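Long-range contacts in cytosine deaminase (Klebsiella pneumoniae, PDB 4R7W), which probably catalyses the hydrolytic deamination of cytosine to uracil and ammonia at a single iron(II) centre, as an amidohydrolase-family enzyme: residues B[55-60]-B[112-117]; B[59-64]-B[312-317]; B[267-272]-B[303-308]. All blocks are in the same frame, centred on the assembly; numbering follows the deposited sequence.

Interaction 1: residues B[55-60]-B[112-117]. With FE2 (Fe (II) ion), chain L; O7U ((2R)-2-amino-2,5-dihydro-1,5,2-diazaphosphinin-6(1H)-one 2-oxide), chain M.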
loop_
_atom_site.group_PDB
_atom_site.type_symbol
_atom_site.label_atom_id
_atom_site.label_comp_id
_atom_site.label_asym_id
_atom_site.label_seq_id
_atom_site.Cartn_x
_atom_site.Cartn_y
_atom_site.Cartn_z
ATOM N N PRO B 55 14.235 -9.410 4.972
ATOM C CA PRO B 55 15.667 -9.211 5.187
ATOM C C PRO B 55 15.964 -8.075 6.157
ATOM O O PRO B 55 17.126 -7.752 6.352
ATOM C CB PRO B 55 16.161 -8.813 3.807
ATOM C CG PRO B 55 15.006 -8.010 3.259
ATOM C CD PRO B 55 13.757 -8.707 3.766
ATOM N N HIS B 56 14.943 -7.475 6.746
ATOM C CA HIS B 56 15.189 -6.362 7.665
ATOM C C HIS B 56 13.999 -6.119 8.580
ATOM O O HIS B 56 13.014 -5.500 8.173
ATOM C CB HIS B 56 15.510 -5.080 6.876
ATOM C CG HIS B 56 15.953 -3.934 7.736
ATOM N ND1 HIS B 56 17.128 -3.249 7.515
ATOM C CD2 HIS B 56 15.385 -3.362 8.823
ATOM C CE1 HIS B 56 17.259 -2.295 8.417
ATOM N NE2 HIS B 56 16.212 -2.341 9.219
ATOM N N ILE B 57 14.095 -6.588 9.819
ATOM C CA ILE B 57 13.048 -6.340 10.809
ATOM C C ILE B 57 13.609 -6.137 12.229
ATOM O O ILE B 57 14.722 -6.561 12.530
ATOM C CB ILE B 57 12.002 -7.462 10.804
ATOM C CG1 ILE B 57 10.710 -7.007 11.489
ATOM C CG2 ILE B 57 12.576 -8.739 11.431
ATOM C CD1 ILE B 57 9.540 -7.945 11.289
ATOM N N HIS B 58 12.845 -5.470 13.095
ATOM C CA HIS B 58 13.264 -5.288 14.479
ATOM C C HIS B 58 12.422 -6.137 15.424
ATOM O O HIS B 58 11.443 -5.660 15.988
ATOM C CB HIS B 58 13.168 -3.820 14.880
ATOM C CG HIS B 58 14.182 -2.951 14.205
ATOM N ND1 HIS B 58 15.327 -2.514 14.837
ATOM C CD2 HIS B 58 14.231 -2.451 12.949
ATOM C CE1 HIS B 58 16.042 -1.786 13.997
ATOM N NE2 HIS B 58 15.400 -1.742 12.844
ATOM N N LEU B 59 12.807 -7.394 15.605
ATOM C CA LEU B 59 12.050 -8.278 16.493
ATOM C C LEU B 59 12.142 -7.905 17.985
ATOM O O LEU B 59 11.285 -8.279 18.784
ATOM C CB LEU B 59 12.478 -9.724 16.290
ATOM C CG LEU B 59 12.063 -10.284 14.929
ATOM C CD1 LEU B 59 12.377 -11.769 14.848
ATOM C CD2 LEU B 59 10.583 -10.011 14.659
ATOM N N ASP B 60 13.178 -7.181 18.376
ATOM C CA ASP B 60 13.272 -6.825 19.787
ATOM C C ASP B 60 12.226 -5.778 20.173
ATOM O O ASP B 60 11.744 -5.759 21.312
ATOM C CB ASP B 60 14.704 -6.434 20.192
ATOM C CG ASP B 60 15.221 -5.191 19.480
ATOM O OD1 ASP B 60 16.098 -4.506 20.064
ATOM O OD2 ASP B 60 14.783 -4.902 18.345
ATOM N N GLN B 112 10.178 -17.490 5.388
ATOM C CA GLN B 112 10.937 -18.567 6.040
ATOM C C GLN B 112 12.376 -18.142 6.325
ATOM O O GLN B 112 13.153 -18.900 6.896
ATOM C CB GLN B 112 10.925 -19.859 5.201
ATOM C CG GLN B 112 9.607 -20.643 5.206
ATOM C CD GLN B 112 9.730 -22.022 4.529
ATOM O OE1 GLN B 112 10.787 -22.658 4.567
ATOM N NE2 GLN B 112 8.646 -22.482 3.917
ATOM N N HIS B 113 12.723 -16.927 5.914
ATOM C CA HIS B 113 14.049 -16.379 6.177
ATOM C C HIS B 113 13.901 -14.967 6.685
ATOM O O HIS B 113 13.248 -14.140 6.039
ATOM C CB HIS B 113 14.898 -16.381 4.909
ATOM C CG HIS B 113 15.224 -17.752 4.408
ATOM N ND1 HIS B 113 16.239 -18.513 4.946
ATOM C CD2 HIS B 113 14.670 -18.503 3.426
ATOM C CE1 HIS B 113 16.302 -19.669 4.317
ATOM N NE2 HIS B 113 15.360 -19.690 3.387
ATOM N N VAL B 114 14.498 -14.694 7.848
ATOM C CA VAL B 114 14.358 -13.399 8.510
ATOM C C VAL B 114 15.709 -12.911 9.036
ATOM O O VAL B 114 16.445 -13.674 9.650
ATOM C CB VAL B 114 13.438 -13.510 9.741
ATOM C CG1 VAL B 114 13.244 -12.138 10.396
ATOM C CG2 VAL B 114 12.106 -14.144 9.369
ATOM N N ARG B 115 16.028 -11.641 8.799
ATOM C CA ARG B 115 17.196 -11.027 9.425
ATOM C C ARG B 115 16.704 -9.940 10.362
ATOM O O ARG B 115 16.127 -8.951 9.913
ATOM C CB ARG B 115 18.134 -10.423 8.380
ATOM C CG ARG B 115 19.183 -9.497 8.977
ATOM C CD ARG B 115 20.101 -8.913 7.923
ATOM N NE ARG B 115 21.022 -9.902 7.377
ATOM C CZ ARG B 115 21.881 -9.670 6.386
ATOM N NH1 ARG B 115 21.924 -8.483 5.800
ATOM N NH2 ARG B 115 22.690 -10.635 5.961
ATOM N N THR B 116 16.895 -10.145 11.669
ATOM C CA THR B 116 16.453 -9.170 12.649
ATOM C C THR B 116 17.612 -8.357 13.196
ATOM O O THR B 116 18.708 -8.868 13.398
ATOM C CB THR B 116 15.684 -9.794 13.840
ATOM O OG1 THR B 116 15.143 -8.744 14.652
ATOM C CG2 THR B 116 16.613 -10.640 14.715
ATOM N N HIS B 117 17.353 -7.071 13.400
ATOM C CA HIS B 117 18.258 -6.206 14.145
ATOM C C HIS B 117 17.846 -6.271 15.606
ATOM O O HIS B 117 16.674 -6.497 15.930
ATOM C CB HIS B 117 18.191 -4.774 13.608
ATOM C CG HIS B 117 18.736 -4.641 12.220
ATOM N ND1 HIS B 117 19.997 -4.155 11.957
ATOM C CD2 HIS B 117 18.202 -4.972 11.019
ATOM C CE1 HIS B 117 20.218 -4.188 10.655
ATOM N NE2 HIS B 117 19.141 -4.671 10.062
HETATM FE FE FE2 L . 15.505 -0.769 10.745
HETATM N N1 O7U M . 15.700 2.153 14.535
HETATM C C2 O7U M . 16.300 2.877 13.500
HETATM O O2 O7U M . 17.354 3.530 13.581
HETATM N N3 O7U M . 15.696 2.875 12.264
HETATM N N4 O7U M . 13.224 3.092 11.174
HETATM O O4 O7U M . 14.802 1.295 10.701
HETATM P P4 O7U M . 14.347 2.101 11.820
HETATM C C5 O7U M . 13.744 1.261 13.272
HETATM C C6 O7U M . 14.463 1.402 14.327
HETATM O O HOH W 1 18.534 -5.686 7.298
#

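Interaction 2: residues B[59-64]-B[312-317]. With O7U ((2R)-2-amino-2,5-dihydro-1,5,2-diazaphosphinin-6(1H)-one 2-oxide), chain M.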
loop_
_atom_site.group_PDB
_atom_site.type_symbol
_atom_site.label_atom_id
_atom_site.label_comp_id
_atom_site.label_asym_id
_atom_site.label_seq_id
_atom_site.Cartn_x
_atom_site.Cartn_y
_atom_site.Cartn_z
ATOM N N LEU B 59 12.807 -7.394 15.605
ATOM C CA LEU B 59 12.050 -8.278 16.493
ATOM C C LEU B 59 12.142 -7.905 17.985
ATOM O O LEU B 59 11.285 -8.279 18.784
ATOM C CB LEU B 59 12.478 -9.724 16.290
ATOM C CG LEU B 59 12.063 -10.284 14.929
ATOM C CD1 LEU B 59 12.377 -11.769 14.848
ATOM C CD2 LEU B 59 10.583 -10.011 14.659
ATOM N N ASP B 60 13.178 -7.181 18.376
ATOM C CA ASP B 60 13.272 -6.825 19.787
ATOM C C ASP B 60 12.226 -5.778 20.173
ATOM O O ASP B 60 11.744 -5.759 21.312
ATOM C CB ASP B 60 14.704 -6.434 20.192
ATOM C CG ASP B 60 15.221 -5.191 19.480
ATOM O OD1 ASP B 60 16.098 -4.506 20.064
ATOM O OD2 ASP B 60 14.783 -4.902 18.345
ATOM N N ALA B 61 11.853 -4.942 19.207
ATOM C CA ALA B 61 10.917 -3.842 19.448
ATOM C C ALA B 61 9.480 -4.138 19.047
ATOM O O ALA B 61 8.575 -3.365 19.385
ATOM C CB ALA B 61 11.389 -2.569 18.731
ATOM N N THR B 62 9.272 -5.227 18.305
ATOM C CA THR B 62 7.960 -5.518 17.744
ATOM C C THR B 62 6.869 -5.548 18.820
ATOM O O THR B 62 7.086 -6.025 19.923
ATOM C CB THR B 62 7.966 -6.852 16.914
ATOM O OG1 THR B 62 6.760 -6.963 16.138
ATOM C CG2 THR B 62 8.113 -8.065 17.814
ATOM N N LEU B 63 5.705 -5.010 18.479
ATOM C CA LEU B 63 4.514 -5.067 19.333
ATOM C C LEU B 63 4.642 -4.278 20.624
ATOM O O LEU B 63 4.017 -4.639 21.625
ATOM C CB LEU B 63 4.088 -6.519 19.628
ATOM C CG LEU B 63 4.006 -7.506 18.455
ATOM C CD1 LEU B 63 3.390 -8.808 18.928
ATOM C CD2 LEU B 63 3.224 -6.959 17.283
ATOM N N THR B 64 5.435 -3.200 20.601
ATOM C CA THR B 64 5.547 -2.294 21.749
ATOM C C THR B 64 5.024 -0.888 21.451
ATOM O O THR B 64 5.248 0.023 22.240
ATOM C CB THR B 64 7.006 -2.120 22.219
ATOM O OG1 THR B 64 7.771 -1.498 21.175
ATOM C CG2 THR B 64 7.624 -3.453 22.608
ATOM N N ASP B 312 5.596 -0.932 16.429
ATOM C CA ASP B 312 6.709 -0.609 17.299
ATOM C C ASP B 312 6.854 0.934 17.469
ATOM O O ASP B 312 6.007 1.678 16.982
ATOM C CB ASP B 312 7.976 -1.349 16.813
ATOM C CG ASP B 312 8.616 -0.723 15.591
ATOM O OD1 ASP B 312 9.603 -1.318 15.097
ATOM O OD2 ASP B 312 8.155 0.334 15.105
ATOM N N PRO B 313 7.888 1.417 18.186
ATOM C CA PRO B 313 7.949 2.878 18.374
ATOM C C PRO B 313 8.048 3.709 17.090
ATOM O O PRO B 313 7.746 4.907 17.121
ATOM C CB PRO B 313 9.221 3.062 19.206
ATOM C CG PRO B 313 9.368 1.795 19.935
ATOM C CD PRO B 313 8.875 0.725 19.035
ATOM N N TRP B 314 8.438 3.090 15.976
ATOM C CA TRP B 314 8.617 3.828 14.726
ATOM C C TRP B 314 7.485 3.667 13.705
ATOM O O TRP B 314 7.478 4.353 12.687
ATOM C CB TRP B 314 9.924 3.417 14.042
ATOM C CG TRP B 314 11.138 3.724 14.845
ATOM C CD1 TRP B 314 11.858 4.881 14.827
ATOM C CD2 TRP B 314 11.774 2.865 15.796
ATOM N NE1 TRP B 314 12.908 4.798 15.709
ATOM C CE2 TRP B 314 12.876 3.571 16.321
ATOM C CE3 TRP B 314 11.515 1.572 16.261
ATOM C CZ2 TRP B 314 13.725 3.023 17.278
ATOM C CZ3 TRP B 314 12.365 1.029 17.233
ATOM C CH2 TRP B 314 13.455 1.749 17.717
ATOM N N TYR B 315 6.543 2.767 13.956
ATOM C CA TYR B 315 5.545 2.422 12.937
ATOM C C TYR B 315 4.411 1.660 13.598
ATOM O O TYR B 315 4.625 0.572 14.129
ATOM C CB TYR B 315 6.211 1.568 11.854
ATOM C CG TYR B 315 5.337 1.187 10.667
ATOM C CD1 TYR B 315 4.872 -0.116 10.502
ATOM C CD2 TYR B 315 5.008 2.129 9.702
ATOM C CE1 TYR B 315 4.085 -0.465 9.401
ATOM C CE2 TYR B 315 4.220 1.800 8.617
ATOM C CZ TYR B 315 3.767 0.508 8.467
ATOM O OH TYR B 315 2.997 0.217 7.373
ATOM N N PRO B 316 3.198 2.231 13.588
ATOM C CA PRO B 316 2.071 1.663 14.342
ATOM C C PRO B 316 1.335 0.503 13.642
ATOM O O PRO B 316 0.512 -0.162 14.271
ATOM C CB PRO B 316 1.132 2.857 14.496
ATOM C CG PRO B 316 1.385 3.668 13.275
ATOM C CD PRO B 316 2.854 3.517 12.963
ATOM N N LEU B 317 1.626 0.262 12.370
ATOM C CA LEU B 317 0.940 -0.809 11.633
ATOM C C LEU B 317 1.851 -2.023 11.443
ATOM O O LEU B 317 2.825 -2.195 12.175
ATOM C CB LEU B 317 0.425 -0.285 10.290
ATOM C CG LEU B 317 -0.592 0.849 10.365
ATOM C CD1 LEU B 317 -1.029 1.297 8.949
ATOM C CD2 LEU B 317 -1.793 0.401 11.177
HETATM N N1 O7U M . 15.700 2.153 14.535
HETATM C C2 O7U M . 16.300 2.877 13.500
HETATM O O2 O7U M . 17.354 3.530 13.581
HETATM N N3 O7U M . 15.696 2.875 12.264
HETATM N N4 O7U M . 13.224 3.092 11.174
HETATM O O4 O7U M . 14.802 1.295 10.701
HETATM P P4 O7U M . 14.347 2.101 11.820
HETATM C C5 O7U M . 13.744 1.261 13.272
HETATM C C6 O7U M . 14.463 1.402 14.327
#

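Interaction 3: residues B[267-272]-B[303-308]. With FE2 (Fe (II) ion), chain L; O7U ((2R)-2-amino-2,5-dihydro-1,5,2-diazaphosphinin-6(1H)-one 2-oxide), chain M.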
loop_
_atom_site.group_PDB
_atom_site.type_symbol
_atom_site.label_atom_id
_atom_site.label_comp_id
_atom_site.label_asym_id
_atom_site.label_seq_id
_atom_site.Cartn_x
_atom_site.Cartn_y
_atom_site.Cartn_z
ATOM N N PHE B 267 21.712 -3.596 -1.035
ATOM C CA PHE B 267 20.879 -2.506 -0.558
ATOM C C PHE B 267 19.515 -3.017 -0.135
ATOM O O PHE B 267 18.916 -3.829 -0.829
ATOM C CB PHE B 267 20.699 -1.443 -1.660
ATOM C CG PHE B 267 21.944 -0.642 -1.929
ATOM C CD1 PHE B 267 22.105 0.626 -1.380
ATOM C CD2 PHE B 267 22.963 -1.168 -2.712
ATOM C CE1 PHE B 267 23.252 1.361 -1.612
ATOM C CE2 PHE B 267 24.116 -0.437 -2.954
ATOM C CZ PHE B 267 24.264 0.831 -2.395
ATOM N N ILE B 268 19.012 -2.515 0.990
ATOM C CA ILE B 268 17.665 -2.848 1.423
ATOM C C ILE B 268 16.871 -1.555 1.539
ATOM O O ILE B 268 17.380 -0.563 2.060
ATOM C CB ILE B 268 17.670 -3.605 2.775
ATOM C CG1 ILE B 268 18.246 -5.021 2.615
ATOM C CG2 ILE B 268 16.272 -3.712 3.333
ATOM C CD1 ILE B 268 18.408 -5.767 3.954
ATOM N N SER B 269 15.640 -1.545 1.033
ATOM C CA SER B 269 14.776 -0.357 1.165
ATOM C C SER B 269 13.503 -0.741 1.913
ATOM O O SER B 269 12.986 -1.851 1.737
ATOM C CB SER B 269 14.446 0.240 -0.213
ATOM O OG SER B 269 13.652 1.420 -0.114
ATOM N N CYS B 270 13.017 0.151 2.767
ATOM C CA CYS B 270 11.806 -0.115 3.534
ATOM C C CYS B 270 10.719 0.928 3.236
ATOM O O CYS B 270 10.514 1.867 4.018
ATOM C CB CYS B 270 12.142 -0.156 5.024
ATOM S SG CYS B 270 13.532 -1.284 5.449
ATOM N N PRO B 271 10.015 0.767 2.104
ATOM C CA PRO B 271 9.123 1.807 1.558
ATOM C C PRO B 271 7.975 2.236 2.472
ATOM O O PRO B 271 7.646 3.421 2.480
ATOM C CB PRO B 271 8.566 1.152 0.291
ATOM C CG PRO B 271 8.675 -0.322 0.551
ATOM C CD PRO B 271 9.983 -0.454 1.283
ATOM N N THR B 272 7.356 1.317 3.208
ATOM C CA THR B 272 6.295 1.735 4.113
ATOM C C THR B 272 6.885 2.472 5.318
ATOM O O THR B 272 6.292 3.415 5.823
ATOM C CB THR B 272 5.440 0.566 4.613
ATOM O OG1 THR B 272 6.286 -0.441 5.183
ATOM C CG2 THR B 272 4.599 -0.024 3.476
ATOM N N VAL B 303 19.168 -4.887 -4.948
ATOM C CA VAL B 303 18.367 -4.145 -3.981
ATOM C C VAL B 303 17.084 -4.930 -3.697
ATOM O O VAL B 303 16.591 -5.660 -4.576
ATOM C CB VAL B 303 18.035 -2.703 -4.514
ATOM C CG1 VAL B 303 17.238 -2.783 -5.802
ATOM C CG2 VAL B 303 17.293 -1.887 -3.476
ATOM N N CYS B 304 16.546 -4.791 -2.483
ATOM C CA CYS B 304 15.317 -5.503 -2.109
ATOM C C CYS B 304 14.478 -4.756 -1.071
ATOM O O CYS B 304 14.914 -3.738 -0.517
ATOM C CB CYS B 304 15.644 -6.915 -1.614
ATOM S SG CYS B 304 16.673 -6.914 -0.154
ATOM N N PHE B 305 13.277 -5.262 -0.813
ATOM C CA PHE B 305 12.320 -4.576 0.051
ATOM C C PHE B 305 12.156 -5.280 1.404
ATOM O O PHE B 305 12.390 -6.484 1.524
ATOM C CB PHE B 305 10.956 -4.455 -0.642
ATOM C CG PHE B 305 10.907 -3.448 -1.782
ATOM C CD1 PHE B 305 11.436 -2.171 -1.638
ATOM C CD2 PHE B 305 10.292 -3.781 -2.985
ATOM C CE1 PHE B 305 11.366 -1.237 -2.684
ATOM C CE2 PHE B 305 10.214 -2.861 -4.037
ATOM C CZ PHE B 305 10.755 -1.585 -3.887
ATOM N N ALA B 306 11.764 -4.514 2.425
ATOM C CA ALA B 306 11.595 -5.056 3.773
ATOM C C ALA B 306 10.579 -4.264 4.580
ATOM O O ALA B 306 10.427 -3.057 4.383
ATOM C CB ALA B 306 12.935 -5.077 4.509
ATOM N N GLN B 307 9.932 -4.943 5.526
ATOM C CA GLN B 307 8.924 -4.330 6.406
ATOM C C GLN B 307 9.507 -3.398 7.478
ATOM O O GLN B 307 8.864 -2.421 7.884
ATOM C CB GLN B 307 8.097 -5.428 7.099
ATOM C CG GLN B 307 7.308 -6.308 6.139
ATOM C CD GLN B 307 6.631 -7.495 6.811
ATOM O OE1 GLN B 307 5.552 -7.361 7.397
ATOM N NE2 GLN B 307 7.259 -8.670 6.722
ATOM N N ASP B 308 10.695 -3.747 7.967
ATOM C CA ASP B 308 11.392 -2.982 9.005
ATOM C C ASP B 308 10.757 -3.102 10.392
ATOM O O ASP B 308 11.398 -3.571 11.334
ATOM C CB ASP B 308 11.489 -1.507 8.611
ATOM C CG ASP B 308 12.695 -0.833 9.186
ATOM O OD1 ASP B 308 13.154 0.124 8.551
ATOM O OD2 ASP B 308 13.182 -1.262 10.251
HETATM FE FE FE2 L . 15.505 -0.769 10.745
HETATM N N1 O7U M . 15.700 2.153 14.535
HETATM C C2 O7U M . 16.300 2.877 13.500
HETATM O O2 O7U M . 17.354 3.530 13.581
HETATM N N3 O7U M . 15.696 2.875 12.264
HETATM N N4 O7U M . 13.224 3.092 11.174
HETATM O O4 O7U M . 14.802 1.295 10.701
HETATM P P4 O7U M . 14.347 2.101 11.820
HETATM C C5 O7U M . 13.744 1.261 13.272
HETATM C C6 O7U M . 14.463 1.402 14.327
HETATM O O HOH W 2 8.757 -0.972 4.482
HETATM O O HOH W 3 6.816 -0.728 7.768
#

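Interaction 1: residues B[55-60]-B[112-117]
The imidazole of His117 lies across the ring of His56, with NE2 over one face of that ring. The two ring planes are turned 35° from each other, and His117 NE2 comes within 3.4 Å of His56 CE1. The contact joins neighbouring parallel strands of the TIM barrel of an amidohydrolase, at the end of the barrel that holds the metal. Residues 56 to 58 form the HxH metal motif of the family. His56 NE2 and His58 NE2 each bind the iron(II) ion. His209, Asp308 and oxygen O4 of the bound phosphorus analogue of cytosine, probably a mimic of the hydrated intermediate, complete its shell. His58 is held between two groups: His117 CB makes a CH-pi contact 4.0 Å from the centroid of the His58 ring, and ligand C6 lies over the opposite face. His56 is steadied at ND1 by Ser240.

The strands pair through Ile57, which sits beside Thr116. Ile57 N donates to Arg115 O, and Ile57 O receives His117 N at 2.8 Å. Beyond this bridge the chain leaves the strand, and a side chain takes over the pairing. Thr116 OG1 is anti to its own backbone nitrogen (chi1 -172°), which points it at the amide of Leu59; Leu59 N donates to it at 2.9 Å. Ile57 CG2 packs against Val114 CG1. Arg115 lays its CB and CD along Pro55 O and carries its guanidinium on to a salt bridge with Asp207. A water links the strands: it donates to Pro55 O at 2.7 Å and meets His117 NE2 at the ring edge, 3.0 Å away.

Interaction 2: residues B[59-64]-B[312-317]
Ala61 CB meets the edge of the Trp314 indole near its plane, 4.0 Å from CZ3. This is the apolar part of the contact, and Asp312 CB and Pro313 CD lie close to the same methyl group. The Thr64 hydroxyl rests against the proline ring, with OG1 3.3 Å from Pro313 CD.

No hydrogen bond crosses between the segments. The polar bonds instead fix each turn internally. Ala61 to Thr64 is a type II turn, in which Thr64 OG1 donates to Ala61 O at 2.7 Å. With chi1 at 64°, OG1 stands between its own backbone nitrogen and carbonyl carbon and can reach back to that oxygen. Asp312 to Tyr315 is a type I turn. Asp312 OD2 accepts from Trp314 N at 2.9 Å, an Asx turn, and the donor stands above the carboxylate plane. Ser309 holds the other oxygen, OD1.

One indole face meets the ligand, whose C6 sits over its centre, 3.3 Å from Trp314 CE2. Pro313 CB lies over the opposite face. The loop after the last barrel strand thus puts Trp314 on the ligand, and the loop after the first strand backs its edge, in the active-site pocket of a TIM-barrel amidohydrolase.

Interaction 3: residues B[267-272]-B[303-308]
Ala306 CB touches two side chains of 267-272: Ile268 CG2 lies 3.8 Å away and Cys270 SG 4.0 Å away. Pro55 and His56 of the first barrel strand pack on this methyl group too. On the same face Ile268 CG1 rests against Cys304 SG, which its chi1 of 62° places over its own backbone. The other face carries Phe267, Val303, Ser269 and Phe305. There Val303 CG2 nestles against Phe267 CB, and Pro271 CD packs against Phe305 CD1, 3.7 Å away. The proline and the phenyl cross at about a right angle. Ser269 O lies at the edge of that ring.

The two strands run parallel as the last neighbours of the TIM barrel. Ser269 N donates to Cys304 O at 2.8 Å and Cys304 N to Phe267 O; Ala306 N gives Ser269 O only a weak bond. Past the strands, two waters bridge the gap by pairing Thr272 OG1 with Ala306 O and Gln307 O.

Asp308 then turns its side chain to the active site. A chi1 of -151° swings the carboxylate away from its own amide and toward the metal, and OD2 binds the iron(II) at 2.4 Å. OD1 lies 3.0 Å from ligand O4. A metal-bound carboxylate this close to the phosphoryl oxygen is consistent with the family's use of such an aspartate to handle the hydrolytic water.

In the fold
After the N-terminal strands, the chain runs along strand 47-57, the first of the barrel. Interaction 1 closes the loop through helices 76-87 and 92-108 by pairing that strand with 111-119. Much further on, interaction 3 closes a shorter loop through helices 271-277 and 293-298, joining the last two barrel strands. Interactions 1 and 3 stand in series. Interaction 2 starts from the same stretch as interaction 1, sharing Leu59 and Asp60, and spans most of the barrel to 312-317; interaction 3 nests inside its span. The barrel closes where 55-60 meets 303-308: His58 N lies 3.0 Å from Asp308 O, a probable hydrogen bond. All three contacts reach the ligand; interactions 1 and 3 also share the iron.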